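Local atomic coordinates of uncharacterized protein (PDB entry 3KNY), a protein that is of unknown function, a two-domain protein from the gut bacterium Bacteroides thetaiotaomicron that is probably made as a lipoprotein. Residues I79-R82 with I83-Q87. Numbering follows the deposited sequence.
Sequences ICER and IEKGQ
Ile79 and Ile83, one turn apart on helix 66-84, form the closely packed side of its C-terminal end. CG2 of Ile79 lies 4.2 Å from CD1 of Ile83, the two side chains crossing at a slant, and Ile83 N donates to Ile79 O at 2.9 Å, an ordinary helical bond. Next to this pair the buried side chain of Cys80 packs on Leu45, Thr48 and Met49 of helix 40-49, while Ile79 also reaches Met49, so the buried face seats one helix against the other. The solvent side is polar. Glu81 and Lys85 run alongside each other, pointing the same way, and OE2 of Glu81 takes NZ of Lys85 in a salt bridge. Glu81 CG stands anti to the backbone N (chi1 178°), and a bend at chi2 brings the carboxylate alongside the lysine, extended beyond CG. Without the carboxylate, as with an alanine at Glu81, the Lys85 ammonium would probably lose this mate and its long chain would be freer to swing. Arg82 and Gln87 also lie side by side, their guanidinium and amide planes 79° apart; Arg82 NE is tied to Asn78. The helix ends in a Schellman motif: Gly86 adopts positive phi, its N bonds back to Ile83 O at 3.2 Å, and Gln87 N reaches Arg82 O at 2.8 Å. Within this beta-alpha-beta unit, apolar side chains thus join the helix end to helix 40-49, the Glu81-Lys85 charge pair lies on the solvent side, and the Schellman bonds engage backbone N-H groups as the chain leaves for strand 93-97.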
loop_
_atom_site.group_PDB
_atom_site.type_symbol
_atom_site.label_atom_id
_atom_site.label_comp_id
_atom_site.label_asym_id
_atom_site.label_seq_id
_atom_site.Cartn_x
_atom_site.Cartn_y
_atom_site.Cartn_z
ATOM N N ILE A 79 7.260 13.898 2.806
ATOM C CA ILE A 79 5.800 13.756 2.760
ATOM C C ILE A 79 5.137 14.482 3.947
ATOM O O ILE A 79 4.144 15.190 3.772
ATOM C CB ILE A 79 5.355 12.246 2.698
ATOM C CG1 ILE A 79 5.819 11.618 1.376
ATOM C CG2 ILE A 79 3.840 12.120 2.834
ATOM C CD1 ILE A 79 5.892 10.101 1.368
ATOM N N CYS A 80 5.706 14.318 5.144
ATOM C CA CYS A 80 5.191 14.977 6.348
ATOM C C CYS A 80 5.187 16.489 6.200
ATOM O O CYS A 80 4.259 17.173 6.633
ATOM C CB CYS A 80 6.045 14.611 7.549
ATOM S SG CYS A 80 5.743 12.970 8.219
ATOM N N GLU A 81 6.241 17.011 5.595
ATOM C CA GLU A 81 6.299 18.428 5.319
ATOM C C GLU A 81 5.114 18.886 4.483
ATOM O O GLU A 81 4.562 19.959 4.725
ATOM C CB GLU A 81 7.607 18.786 4.620
ATOM C CG GLU A 81 7.714 20.271 4.251
ATOM C CD GLU A 81 9.120 20.810 4.377
ATOM O OE1 GLU A 81 10.044 20.011 4.669
ATOM O OE2 GLU A 81 9.296 22.042 4.205
ATOM N N ARG A 82 4.720 18.071 3.509
ATOM C CA ARG A 82 3.572 18.405 2.673
ATOM C C ARG A 82 2.265 18.249 3.415
ATOM O O ARG A 82 1.336 19.020 3.188
ATOM C CB ARG A 82 3.572 17.553 1.420
ATOM C CG ARG A 82 4.773 17.854 0.582
ATOM C CD ARG A 82 5.250 16.674 -0.205
ATOM N NE ARG A 82 6.346 17.126 -1.045
ATOM C CZ ARG A 82 6.187 17.796 -2.183
ATOM N NH1 ARG A 82 4.976 18.076 -2.651
ATOM N NH2 ARG A 82 7.249 18.183 -2.865
ATOM N N ILE A 83 2.194 17.256 4.299
ATOM C CA ILE A 83 1.013 17.075 5.143
ATOM C C ILE A 83 0.925 18.301 6.023
ATOM O O ILE A 83 -0.115 18.927 6.074
ATOM C CB ILE A 83 1.056 15.780 6.005
ATOM C CG1 ILE A 83 1.091 14.542 5.093
ATOM C CG2 ILE A 83 -0.151 15.719 6.922
ATOM C CD1 ILE A 83 1.151 13.183 5.814
ATOM N N GLU A 84 2.028 18.667 6.669
ATOM C CA GLU A 84 2.058 19.856 7.547
ATOM C C GLU A 84 1.766 21.156 6.792
ATOM O O GLU A 84 1.060 22.022 7.307
ATOM C CB GLU A 84 3.393 19.971 8.300
ATOM C CG GLU A 84 3.502 19.052 9.504
ATOM C CD GLU A 84 4.932 18.890 10.023
ATOM O OE1 GLU A 84 5.752 19.827 9.859
ATOM O OE2 GLU A 84 5.233 17.815 10.607
ATOM N N LYS A 85 2.278 21.278 5.566
ATOM C CA LYS A 85 2.062 22.486 4.745
ATOM C C LYS A 85 0.652 22.636 4.177
ATOM O O LYS A 85 0.402 23.583 3.447
ATOM C CB LYS A 85 3.104 22.567 3.608
ATOM C CG LYS A 85 4.434 23.085 4.123
ATOM C CD LYS A 85 5.556 23.089 3.105
ATOM C CE LYS A 85 6.790 23.739 3.745
ATOM N NZ LYS A 85 7.993 23.669 2.876
ATOM N N GLY A 86 -0.260 21.722 4.508
ATOM C CA GLY A 86 -1.643 21.769 4.019
ATOM C C GLY A 86 -1.830 21.148 2.639
ATOM O O GLY A 86 -2.933 21.140 2.091
ATOM N N GLN A 87 -0.766 20.567 2.104
ATOM C CA GLN A 87 -0.738 20.139 0.719
ATOM C C GLN A 87 -1.252 18.725 0.474
ATOM O O GLN A 87 -1.861 18.472 -0.553
ATOM C CB GLN A 87 0.681 20.260 0.234
ATOM C CG GLN A 87 0.887 19.921 -1.189
ATOM C CD GLN A 87 2.338 20.107 -1.573
ATOM O OE1 GLN A 87 2.848 19.372 -2.421
ATOM N NE2 GLN A 87 3.027 21.079 -0.934
#